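Local structure of 3-oxoacyl-[acyl-carrier-protein] synthase 2 (Rickettsia rickettsii, 4JGA) at residues 21-26 / 372-377; 322-327 / 355-360; 190-195 / 207-212; 25-30 / 359-364; 103-108 / 258-263. The protein probably catalyses the condensation of malonyl-ACP with a growing acyl chain to give a 3-oxoacyl-ACP, an elongation step of fatty acid synthesis. All blocks are in the same frame, centred on the assembly; numbering follows the deposited sequence. Where two conformers were deposited one is given.

How the interactions relate
All five contacts are buried, and they differ more in chemistry than in depth. Interactions 1, 3 and 5 are apolar helix-on-sheet packings: strands 18-26, 257-265 and 206-213 lie side by side, with the helix of interaction 5 on one face and the inner helices of interactions 1 and 3 on the other. Interaction 2 is polar, made of backbone bonds, hydroxyls, a lysine and potassium. It meets interaction 1 through the Glu372-Lys358 salt bridge and the shared ion. Interaction 4 is again apolar, but joins loops: it connects the loop after strand 18-26, used by interaction 1, to the end of helix 358-361, used by interaction 2.

Interaction 1. Residues 21-26 / 372-377; sequences TGLGLV and EFIFSA. With K (potassium ion), chain C.
In the layered core of the thiolase fold, helix 368-382 is one of the inner helices, and Ile374 is the residue it lays against Leu23, Gly24 and Leu25 of strand 18-26. The strand and helix segments run 126° apart. Ile374 reaches three strand residues because CG1, CG2 and CD1 go to different partners. Leu25 sends both of its methyls to it: CD1 lies 3.6 Å from Ile374 CG2, and CD2 lies 3.8 Å from Ile374 CD1. The two side chains lie alongside each other, pointing opposite ways, and touch branch to branch. Ile374 CG1 stands beside its backbone N (chi1 -69°), which extends CD1 over the strand to within 3.2 Å of Gly24 O, so Gly24 meets the isoleucine through its carbonyl. On the far flank, Leu23 CD2 meets Ile374 CG1 more loosely at 4.2 Å. Phe375 starts away from the strand, yet its ring swings back and CE1 comes to 3.8 Å from Leu25 CD1. Leucine and isoleucine suit this dry interface because their branches interlock. Away from the strand, Glu372 and Ser376 bring in polar groups. Glu372 OE1 binds the potassium ion at 2.6 Å, and its OE2 forms a salt bridge with Lys358. Ser376 OG donates to Glu372 O at 2.8 Å, from the opposite face of that carbonyl to Ser376 N. Nearby, Leu23 and Ile374 also touch Val261 of strand 257-265, against whose Val262 Thr21 and Gly22 form a classic beta bulge; helix 33-41 packs on Leu25 and Phe375, while Phe373 reaches Leu429 and Ile431 of strand 425-432.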
# COMPACT_ATOMS: atom_id res chain seq x y z
N THR A 21 -22.71 -2.42 -2.26
CA THR A 21 -23.63 -3.53 -2.10
C THR A 21 -23.36 -4.41 -0.88
O THR A 21 -24.07 -5.39 -0.68
CB THR A 21 -23.62 -4.43 -3.35
OG1 THR A 21 -22.29 -4.97 -3.56
CG2 THR A 21 -24.04 -3.62 -4.61
N GLY A 22 -22.36 -4.08 -0.06
CA GLY A 22 -22.08 -4.85 1.17
C GLY A 22 -21.27 -4.06 2.18
O GLY A 22 -20.39 -3.30 1.78
N LEU A 23 -21.57 -4.24 3.48
CA LEU A 23 -20.89 -3.55 4.57
C LEU A 23 -20.41 -4.54 5.62
O LEU A 23 -21.10 -5.53 5.92
CB LEU A 23 -21.78 -2.55 5.27
CG LEU A 23 -22.62 -1.59 4.41
CD1 LEU A 23 -23.58 -0.80 5.30
CD2 LEU A 23 -21.72 -0.64 3.61
N GLY A 24 -19.22 -4.27 6.15
CA GLY A 24 -18.60 -5.09 7.21
C GLY A 24 -17.84 -4.23 8.20
O GLY A 24 -17.06 -3.34 7.80
N LEU A 25 -18.03 -4.51 9.50
CA LEU A 25 -17.41 -3.71 10.56
C LEU A 25 -16.96 -4.54 11.75
O LEU A 25 -17.70 -5.40 12.23
CB LEU A 25 -18.39 -2.64 11.08
CG LEU A 25 -18.56 -1.40 10.26
CD1 LEU A 25 -19.70 -0.56 10.85
CD2 LEU A 25 -17.28 -0.57 10.20
N VAL A 26 -15.75 -4.26 12.23
CA VAL A 26 -15.29 -4.66 13.56
C VAL A 26 -14.75 -3.40 14.22
O VAL A 26 -13.75 -2.84 13.76
CB VAL A 26 -14.20 -5.72 13.52
CG1 VAL A 26 -13.75 -6.08 14.93
CG2 VAL A 26 -14.72 -6.96 12.81
N GLU A 372 -15.50 4.89 8.59
CA GLU A 372 -16.28 6.11 8.52
C GLU A 372 -17.09 6.22 7.21
O GLU A 372 -18.18 6.82 7.19
CB GLU A 372 -15.35 7.29 8.71
CG GLU A 372 -14.94 7.44 10.16
CD GLU A 372 -13.61 8.16 10.38
OE1 GLU A 372 -13.18 8.91 9.45
OE2 GLU A 372 -13.01 7.98 11.49
N PHE A 373 -16.56 5.66 6.13
CA PHE A 373 -17.30 5.51 4.88
C PHE A 373 -18.57 4.68 5.09
O PHE A 373 -19.63 5.01 4.57
CB PHE A 373 -16.40 4.86 3.83
CG PHE A 373 -17.07 4.62 2.50
CD1 PHE A 373 -17.74 3.44 2.25
CD2 PHE A 373 -17.03 5.59 1.50
CE1 PHE A 373 -18.36 3.20 1.04
CE2 PHE A 373 -17.64 5.35 0.28
CZ PHE A 373 -18.31 4.15 0.04
N ILE A 374 -18.45 3.59 5.84
CA ILE A 374 -19.60 2.78 6.21
C ILE A 374 -20.62 3.57 7.05
O ILE A 374 -21.84 3.55 6.75
CB ILE A 374 -19.13 1.50 6.90
CG1 ILE A 374 -18.43 0.61 5.86
CG2 ILE A 374 -20.30 0.76 7.53
CD1 ILE A 374 -17.61 -0.55 6.41
N PHE A 375 -20.15 4.28 8.08
CA PHE A 375 -21.06 5.13 8.88
C PHE A 375 -21.79 6.12 7.99
O PHE A 375 -22.98 6.40 8.20
CB PHE A 375 -20.32 5.87 10.00
CG PHE A 375 -19.73 4.98 11.06
CD1 PHE A 375 -20.21 3.71 11.30
CD2 PHE A 375 -18.67 5.44 11.84
CE1 PHE A 375 -19.67 2.93 12.30
CE2 PHE A 375 -18.10 4.64 12.84
CZ PHE A 375 -18.61 3.40 13.07
N SER A 376 -21.07 6.64 6.98
CA SER A 376 -21.62 7.61 6.04
C SER A 376 -22.77 7.02 5.21
O SER A 376 -23.84 7.65 5.06
CB SER A 376 -20.52 8.18 5.14
OG SER A 376 -19.54 8.92 5.89
N ALA A 377 -22.58 5.79 4.73
CA ALA A 377 -23.62 5.08 4.04
C ALA A 377 -24.82 4.80 4.94
O ALA A 377 -25.97 4.86 4.50
CB ALA A 377 -23.06 3.79 3.49
K K C . -14.36 10.69 7.91

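Interaction 2. Residues 322-327 / 355-360; sequences YINAHG and SSTKSS. With K (potassium ion), chain C.
Asn324 and Ser355 form a parallel beta bridge. Its backbone bonds are Ser355 N to Ile323 O at 3.0 Å and Ala325 N to Ser355 O at 2.9 Å. Hydroxyls and an amide form a short chain of hydrogen bonds: Ser355 OG lies at the edge of the tyrosine ring, near its plane, and takes a bond from Tyr322 OH at 2.5 Å; that OH accepts from Asn324 ND2 at 3.0 Å, and Ser355 OG also bonds Pro386 O. With ND2 so engaged, Asn324 turns OD1 to the metal and to a water, which in turn accepts from Thr357 N. The amide is thus fixed against rotation. Ser356 OG donates to Gly327 O at 2.6 Å, in the carbonyl plane on a lone pair, and accepts from Lys358 N, capping the turn into helix 358-361. Gly327 suits its place: its phi is positive, and a side chain would collide with Ser356. Lys358, extended until it bends at chi4 (60°), brings NZ to His326 O at 2.7 Å, and Glu372 is its salt-bridge partner. Potassium is chelated by Asn324 through O and OD1, both at 2.7 Å, and by Ala325 O, with Glu372, Ser417 and Asn418 completing the site. Strands 322-324 and 353-355, linked by helix 331-345, form a beta-alpha-beta crossover. His326, in the loop that follows strand 322-324, is probably a histidine of this family's Cys-His-His site.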
# COMPACT_ATOMS: atom_id res chain seq x y z
N TYR A 322 -24.47 15.99 4.94
CA TYR A 322 -23.74 15.56 6.13
C TYR A 322 -22.30 15.28 5.75
O TYR A 322 -22.03 14.76 4.66
CB TYR A 322 -24.40 14.32 6.79
CG TYR A 322 -23.52 13.65 7.82
CD1 TYR A 322 -23.25 14.27 9.03
CD2 TYR A 322 -22.93 12.41 7.57
CE1 TYR A 322 -22.44 13.67 9.97
CE2 TYR A 322 -22.12 11.80 8.52
CZ TYR A 322 -21.88 12.45 9.71
OH TYR A 322 -21.04 11.89 10.67
N ILE A 323 -21.39 15.65 6.67
CA ILE A 323 -19.96 15.46 6.53
C ILE A 323 -19.47 14.65 7.72
O ILE A 323 -19.68 15.02 8.88
CB ILE A 323 -19.20 16.80 6.52
CG1 ILE A 323 -19.70 17.68 5.39
CG2 ILE A 323 -17.68 16.57 6.45
CD1 ILE A 323 -19.17 19.08 5.45
N ASN A 324 -18.87 13.50 7.41
CA ASN A 324 -18.18 12.73 8.42
C ASN A 324 -16.73 13.17 8.38
O ASN A 324 -15.98 12.84 7.44
CB ASN A 324 -18.33 11.22 8.20
CG ASN A 324 -17.78 10.42 9.37
OD1 ASN A 324 -16.56 10.14 9.42
ND2 ASN A 324 -18.65 10.08 10.35
N ALA A 325 -16.37 13.96 9.37
CA ALA A 325 -15.09 14.61 9.43
C ALA A 325 -13.96 13.58 9.71
O ALA A 325 -14.24 12.44 10.11
CB ALA A 325 -15.12 15.65 10.53
N HIS A 326 -12.73 13.97 9.44
CA HIS A 326 -11.60 13.27 9.96
C HIS A 326 -11.58 13.45 11.49
O HIS A 326 -11.65 12.47 12.23
CB HIS A 326 -10.30 13.77 9.33
CG HIS A 326 -9.13 12.89 9.64
ND1 HIS A 326 -9.15 11.53 9.46
CD2 HIS A 326 -7.89 13.19 10.12
CE1 HIS A 326 -7.98 11.01 9.80
NE2 HIS A 326 -7.20 12.00 10.21
N GLY A 327 -11.61 14.71 11.93
CA GLY A 327 -11.99 15.04 13.31
C GLY A 327 -11.37 14.21 14.42
O GLY A 327 -12.09 13.47 15.14
N SER A 355 -20.02 15.77 11.73
CA SER A 355 -19.68 15.14 13.00
C SER A 355 -18.45 14.23 12.86
O SER A 355 -18.06 13.85 11.75
CB SER A 355 -20.86 14.36 13.57
OG SER A 355 -21.09 13.15 12.88
N SER A 356 -17.80 13.98 14.00
CA SER A 356 -16.70 13.04 14.07
C SER A 356 -17.12 11.85 14.90
O SER A 356 -17.42 11.97 16.10
CB SER A 356 -15.46 13.65 14.68
OG SER A 356 -14.50 12.62 14.83
N THR A 357 -17.15 10.70 14.27
CA THR A 357 -17.41 9.46 14.99
C THR A 357 -16.18 8.95 15.73
O THR A 357 -16.26 7.99 16.48
CB THR A 357 -17.94 8.38 14.04
OG1 THR A 357 -17.16 8.37 12.83
CG2 THR A 357 -19.38 8.67 13.71
N LYS A 358 -15.02 9.59 15.54
CA LYS A 358 -13.84 9.26 16.34
C LYS A 358 -14.08 9.67 17.80
O LYS A 358 -13.39 9.22 18.68
CB LYS A 358 -12.60 9.95 15.81
CG LYS A 358 -12.16 9.52 14.41
CD LYS A 358 -10.75 10.02 14.11
CE LYS A 358 -10.18 9.49 12.81
NZ LYS A 358 -11.00 9.88 11.66
N SER A 359 -15.06 10.57 18.01
CA SER A 359 -15.54 10.91 19.34
C SER A 359 -16.03 9.68 20.12
O SER A 359 -16.03 9.69 21.36
CB SER A 359 -16.67 11.97 19.26
OG SER A 359 -17.87 11.43 18.77
N SER A 360 -16.44 8.64 19.39
CA SER A 360 -16.92 7.41 20.02
C SER A 360 -15.92 6.27 20.00
O SER A 360 -15.73 5.60 21.02
CB SER A 360 -18.21 6.92 19.38
OG SER A 360 -18.34 5.54 19.62
K K C . -14.36 10.69 7.91
O HOH W 1 -15.42 10.66 11.92

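Interaction 3. Residues 190-195 / 207-212; sequences HAIGDA and MIAGGA
This is close packing of small residues between the inner helix 187-200 and strand 206-213, the next element along the chain. Ala195 and Ala209 meet methyl to methyl, CB to CB at 3.5 Å, and the segment axes come within 6.4 Å of each other. One turn earlier, Ala191 puts its CB 3.5 Å from Gly210 O, directly over the strand backbone. Alanine suits these places because a single methyl lets the helix and strand backbones approach closely. Helix and strand run nearly antiparallel, at 166°, as expected of a helix that returns its chain to the sheet in the alpha/beta halves of the thiolase fold. At the start of the strand, Met207 CB lies 3.8 Å from Ala195 CB. A chi1 of -63° sets Met207 CG beside its backbone N, 3.8 Å from Ala195 O; the chain bends beyond it. Ile192 leans in from the flank, its CG1 4.1 Å from Ala209 CB, and its side chain also packs on Val261 and Leu429. Gly210 has backbone angles (phi 151°) that a side chain would hardly tolerate, and its bare CA lies under Ile192. Asp194 OD1 bonds Tyr283 of its own chain and Gln179 of the second subunit.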
# COMPACT_ATOMS: atom_id res chain seq x y z
N HIS A 190 -8.52 5.93 0.67
CA HIS A 190 -7.84 5.68 -0.61
C HIS A 190 -8.17 4.30 -1.14
O HIS A 190 -8.42 4.14 -2.32
CB HIS A 190 -6.34 5.79 -0.49
CG HIS A 190 -5.83 7.19 -0.45
ND1 HIS A 190 -5.25 7.71 0.67
CD2 HIS A 190 -5.83 8.18 -1.37
CE1 HIS A 190 -4.88 8.95 0.44
NE2 HIS A 190 -5.24 9.27 -0.78
N ALA A 191 -8.24 3.29 -0.28
CA ALA A 191 -8.58 1.93 -0.75
C ALA A 191 -9.93 1.91 -1.48
O ALA A 191 -10.07 1.36 -2.56
CB ALA A 191 -8.61 0.96 0.42
N ILE A 192 -10.94 2.50 -0.84
CA ILE A 192 -12.30 2.56 -1.39
C ILE A 192 -12.35 3.41 -2.65
O ILE A 192 -12.93 3.01 -3.66
CB ILE A 192 -13.29 3.03 -0.31
CG1 ILE A 192 -13.46 1.92 0.73
CG2 ILE A 192 -14.65 3.33 -0.91
CD1 ILE A 192 -14.14 2.35 2.00
N GLY A 193 -11.74 4.60 -2.61
CA GLY A 193 -11.69 5.46 -3.79
C GLY A 193 -10.99 4.78 -4.96
O GLY A 193 -11.51 4.76 -6.07
N ASP A 194 -9.83 4.19 -4.70
CA ASP A 194 -9.14 3.43 -5.77
C ASP A 194 -9.95 2.25 -6.30
O ASP A 194 -9.95 1.96 -7.50
CB ASP A 194 -7.79 2.88 -5.27
CG ASP A 194 -6.78 3.97 -4.95
OD1 ASP A 194 -7.01 5.18 -5.22
OD2 ASP A 194 -5.74 3.59 -4.38
N ALA A 195 -10.61 1.53 -5.39
CA ALA A 195 -11.48 0.43 -5.82
C ALA A 195 -12.63 0.95 -6.71
O ALA A 195 -13.01 0.32 -7.71
CB ALA A 195 -12.01 -0.29 -4.61
N MET A 207 -15.48 -5.12 -6.29
CA MET A 207 -14.26 -4.91 -5.50
C MET A 207 -14.54 -5.00 -4.02
O MET A 207 -15.54 -4.48 -3.55
CB MET A 207 -13.59 -3.58 -5.81
CG MET A 207 -13.09 -3.43 -7.24
SD MET A 207 -11.66 -4.46 -7.65
CE MET A 207 -10.43 -3.67 -6.65
N ILE A 208 -13.66 -5.69 -3.32
CA ILE A 208 -13.69 -5.76 -1.88
C ILE A 208 -12.68 -4.74 -1.40
O ILE A 208 -11.47 -4.85 -1.73
CB ILE A 208 -13.27 -7.16 -1.39
CG1 ILE A 208 -14.00 -8.29 -2.14
CG2 ILE A 208 -13.52 -7.27 0.09
CD1 ILE A 208 -15.50 -8.14 -2.29
N ALA A 209 -13.14 -3.73 -0.67
CA ALA A 209 -12.24 -2.64 -0.31
C ALA A 209 -12.39 -2.09 1.09
O ALA A 209 -13.48 -2.04 1.65
CB ALA A 209 -12.39 -1.51 -1.32
N GLY A 210 -11.28 -1.62 1.63
CA GLY A 210 -11.26 -0.96 2.95
C GLY A 210 -9.94 -1.13 3.67
O GLY A 210 -8.89 -1.35 3.06
N GLY A 211 -10.01 -1.05 5.00
CA GLY A 211 -8.84 -0.96 5.85
C GLY A 211 -9.04 -1.65 7.18
O GLY A 211 -10.18 -1.83 7.68
N ALA A 212 -7.91 -2.05 7.73
CA ALA A 212 -7.85 -2.74 9.01
C ALA A 212 -6.57 -2.33 9.76
O ALA A 212 -5.52 -2.10 9.15
CB ALA A 212 -7.86 -4.24 8.76

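Interaction 4. Residues 25-30 / 359-364; sequences LVTPVG and SSIGHL
The pyrrolidine ring of Pro28 is the one ring in this contact, and the side chain of Ile361 runs across it roughly perpendicularly. Its CD atom rests 3.9 Å from Ile361 CB, and CG lies 3.7 Å from Ile361 O. Leu364 meets the same ring more loosely, CD1 to Pro28 CD at 4.2 Å. No aromatic ring joins the two segments: the imidazole of His363 is turned to Phe252, edge-to-face, and to His326, planes at about 90°. Val29 lies crosswise to Ile361 and touches it CG2 to CG2 at 3.7 Å. Ile361 holds CG1 between its backbone N and carbonyl carbon (chi1 61°), which sets CG2 beside the N, where the valine finds it. The loop presenting Pro28 and Val29 is a type I turn closed by Gly30 N to Thr27 O at 3.1 Å; a second bond, Thr27 N to Gly30 O at 2.8 Å, links the same two residues. Thr27 OG1 accepts from Val29 N at 3.1 Å, an ST turn, and also bonds Ser36. Proline suits the second place of such a turn; at Gly30 phi is 168°, where a CB would press on the preceding carbonyl O. Gly362, with positive phi, follows helix 358-361 and turns the chain away. The contact lies beyond strand 18-26, with helix 33-41 touching Val29 and helix 368-382 presenting Val371 to Ile361.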
# COMPACT_ATOMS: atom_id res chain seq x y z
N LEU A 25 -18.03 -4.51 9.50
CA LEU A 25 -17.41 -3.71 10.56
C LEU A 25 -16.96 -4.54 11.75
O LEU A 25 -17.70 -5.40 12.23
CB LEU A 25 -18.39 -2.64 11.08
CG LEU A 25 -18.56 -1.40 10.26
CD1 LEU A 25 -19.70 -0.56 10.85
CD2 LEU A 25 -17.28 -0.57 10.20
N VAL A 26 -15.75 -4.26 12.23
CA VAL A 26 -15.29 -4.66 13.56
C VAL A 26 -14.75 -3.40 14.22
O VAL A 26 -13.75 -2.84 13.76
CB VAL A 26 -14.20 -5.72 13.52
CG1 VAL A 26 -13.75 -6.08 14.93
CG2 VAL A 26 -14.72 -6.96 12.81
N THR A 27 -15.44 -2.95 15.26
CA THR A 27 -15.10 -1.66 15.89
C THR A 27 -15.12 -1.75 17.42
O THR A 27 -15.62 -2.72 17.98
CB THR A 27 -16.06 -0.53 15.45
OG1 THR A 27 -17.28 -0.63 16.18
CG2 THR A 27 -16.30 -0.55 13.92
N PRO A 28 -14.56 -0.76 18.10
CA PRO A 28 -14.61 -0.73 19.53
C PRO A 28 -16.04 -0.62 20.13
O PRO A 28 -16.20 -0.76 21.34
CB PRO A 28 -13.81 0.53 19.87
CG PRO A 28 -12.84 0.63 18.78
CD PRO A 28 -13.61 0.22 17.56
N VAL A 29 -17.06 -0.39 19.31
CA VAL A 29 -18.44 -0.48 19.82
C VAL A 29 -19.28 -1.55 19.14
O VAL A 29 -20.49 -1.53 19.25
CB VAL A 29 -19.13 0.88 19.76
CG1 VAL A 29 -18.40 1.86 20.65
CG2 VAL A 29 -19.21 1.40 18.33
N GLY A 30 -18.66 -2.55 18.53
CA GLY A 30 -19.44 -3.67 17.99
C GLY A 30 -18.65 -4.59 17.07
O GLY A 30 -17.75 -4.13 16.35
N SER A 359 -15.06 10.57 18.01
CA SER A 359 -15.54 10.91 19.34
C SER A 359 -16.03 9.68 20.12
O SER A 359 -16.03 9.69 21.36
CB SER A 359 -16.67 11.97 19.26
OG SER A 359 -17.87 11.43 18.77
N SER A 360 -16.44 8.64 19.39
CA SER A 360 -16.92 7.41 20.02
C SER A 360 -15.92 6.27 20.00
O SER A 360 -15.73 5.60 21.02
CB SER A 360 -18.21 6.92 19.38
OG SER A 360 -18.34 5.54 19.62
N ILE A 361 -15.27 6.03 18.88
CA ILE A 361 -14.39 4.84 18.75
C ILE A 361 -12.92 5.14 18.67
O ILE A 361 -12.10 4.21 18.56
CB ILE A 361 -14.78 3.97 17.54
CG1 ILE A 361 -14.67 4.72 16.20
CG2 ILE A 361 -16.18 3.42 17.71
CD1 ILE A 361 -14.84 3.83 14.98
N GLY A 362 -12.56 6.41 18.71
CA GLY A 362 -11.17 6.77 18.59
C GLY A 362 -10.74 6.74 17.13
O GLY A 362 -11.58 6.73 16.19
N HIS A 363 -9.43 6.75 16.95
CA HIS A 363 -8.83 6.88 15.64
C HIS A 363 -8.25 5.53 15.21
O HIS A 363 -7.21 5.11 15.69
CB HIS A 363 -7.76 7.96 15.73
CG HIS A 363 -7.18 8.36 14.41
ND1 HIS A 363 -7.44 7.66 13.24
CD2 HIS A 363 -6.32 9.35 14.08
CE1 HIS A 363 -6.79 8.24 12.24
NE2 HIS A 363 -6.10 9.26 12.73
N LEU A 364 -8.94 4.85 14.31
CA LEU A 364 -8.54 3.51 13.85
C LEU A 364 -7.47 3.52 12.77
O LEU A 364 -7.21 2.51 12.11
CB LEU A 364 -9.77 2.73 13.38
CG LEU A 364 -10.52 1.97 14.48
CD1 LEU A 364 -11.13 2.89 15.53
CD2 LEU A 364 -11.62 1.08 13.88

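Interaction 5. Residues 103-108 / 258-263; sequences TEAVED and AGVVVL
Ala105 and Val262 face each other, the methyl of one beside a branch of the other, CB to CG2 at 4.0 Å. Alanine directs its CB at the strand between two valines: Val260 CG1 lies 4.2 Å away on one flank, and the strand backbone beneath is nearer still, with Val260 O at 3.5 Å. Val262 returns the approach. With CG1 anti to the backbone N (chi1 -176°), its CG2 stands beside that N and reaches the helix backbone, 3.5 Å from Ala105 O. The same methyl lies 4.0 Å from Val106 N, so it rests against the peptide between Ala105 and Val106. Segment axes are 7.2 Å apart and their directions differ by 27°, the nearly parallel packing of a helix on a strand; here helix 93-109 covers one face of the N-terminal sheet of the thiolase fold. A methyl as short as that of Ala105 lets the helix come close, while beta-branched valines suit an extended strand. Val261, pointing to the other face, takes Leu23, Ile192 and Ile374 there, so the sheet lies between an outer and an inner helix layer. Glu104 accepts from Leu25 N of strand 18-26 and from Val33 N at the start of helix 33-41; Asp108 accepts from Leu23 N of the same strand, with Tyr277 as a further partner. Val106, lying to the flank, packs on Leu112 and Phe174.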
# COMPACT_ATOMS: atom_id res chain seq x y z
N THR A 103 -15.57 -10.67 5.53
CA THR A 103 -16.49 -11.80 5.53
C THR A 103 -17.93 -11.29 5.71
O THR A 103 -18.82 -11.65 4.93
CB THR A 103 -16.12 -12.82 6.62
OG1 THR A 103 -14.83 -13.39 6.31
CG2 THR A 103 -17.20 -13.91 6.70
N GLU A 104 -18.13 -10.40 6.68
CA GLU A 104 -19.42 -9.78 6.85
C GLU A 104 -19.88 -9.02 5.56
O GLU A 104 -21.03 -9.17 5.10
CB GLU A 104 -19.40 -8.83 8.06
CG GLU A 104 -20.79 -8.23 8.32
CD GLU A 104 -20.85 -7.20 9.43
OE1 GLU A 104 -19.81 -6.77 9.96
OE2 GLU A 104 -22.01 -6.79 9.75
N ALA A 105 -18.99 -8.20 4.96
CA ALA A 105 -19.34 -7.46 3.77
C ALA A 105 -19.70 -8.37 2.60
O ALA A 105 -20.70 -8.15 1.93
CB ALA A 105 -18.22 -6.53 3.37
N VAL A 106 -18.88 -9.38 2.36
CA VAL A 106 -19.12 -10.28 1.26
C VAL A 106 -20.46 -11.01 1.46
O VAL A 106 -21.27 -11.02 0.56
CB VAL A 106 -17.99 -11.30 1.08
CG1 VAL A 106 -18.41 -12.41 0.12
CG2 VAL A 106 -16.76 -10.61 0.56
N GLU A 107 -20.69 -11.56 2.64
CA GLU A 107 -21.96 -12.23 2.94
C GLU A 107 -23.15 -11.25 2.84
O GLU A 107 -24.17 -11.62 2.31
CB GLU A 107 -21.91 -12.91 4.28
CG GLU A 107 -21.02 -14.14 4.27
CD GLU A 107 -21.03 -14.91 5.59
OE1 GLU A 107 -21.74 -14.45 6.54
OE2 GLU A 107 -20.33 -15.97 5.69
N ASP A 108 -22.98 -10.01 3.31
CA ASP A 108 -24.03 -9.02 3.21
C ASP A 108 -24.39 -8.78 1.73
O ASP A 108 -25.55 -8.65 1.37
CB ASP A 108 -23.56 -7.73 3.89
CG ASP A 108 -24.60 -6.62 3.83
OD1 ASP A 108 -25.78 -6.95 4.02
OD2 ASP A 108 -24.21 -5.43 3.62
N ALA A 258 -11.67 -2.79 11.84
CA ALA A 258 -11.70 -2.81 10.40
C ALA A 258 -13.06 -2.40 9.86
O ALA A 258 -14.13 -2.54 10.52
CB ALA A 258 -11.31 -4.20 9.88
N GLY A 259 -13.02 -1.91 8.64
CA GLY A 259 -14.19 -1.55 7.87
C GLY A 259 -13.96 -1.94 6.42
O GLY A 259 -12.99 -1.52 5.82
N VAL A 260 -14.83 -2.78 5.89
CA VAL A 260 -14.72 -3.28 4.54
C VAL A 260 -16.06 -3.15 3.86
O VAL A 260 -17.10 -3.38 4.47
CB VAL A 260 -14.25 -4.74 4.52
CG1 VAL A 260 -14.21 -5.25 3.10
CG2 VAL A 260 -12.86 -4.83 5.13
N VAL A 261 -16.02 -2.80 2.57
CA VAL A 261 -17.22 -2.74 1.72
C VAL A 261 -17.06 -3.56 0.45
O VAL A 261 -15.94 -3.87 0.03
CB VAL A 261 -17.60 -1.27 1.37
CG1 VAL A 261 -17.86 -0.45 2.63
CG2 VAL A 261 -16.52 -0.59 0.53
N VAL A 262 -18.19 -3.94 -0.12
CA VAL A 262 -18.26 -4.43 -1.48
C VAL A 262 -18.78 -3.28 -2.36
O VAL A 262 -19.84 -2.70 -2.09
CB VAL A 262 -19.19 -5.65 -1.62
CG1 VAL A 262 -19.16 -6.21 -3.03
CG2 VAL A 262 -18.76 -6.73 -0.62
N LEU A 263 -17.97 -2.95 -3.37
CA LEU A 263 -18.34 -2.04 -4.44
C LEU A 263 -18.58 -2.83 -5.70
O LEU A 263 -17.94 -3.85 -5.96
CB LEU A 263 -17.26 -1.00 -4.70
CG LEU A 263 -16.81 -0.13 -3.52
CD1 LEU A 263 -15.82 0.91 -4.06
CD2 LEU A 263 -17.97 0.52 -2.76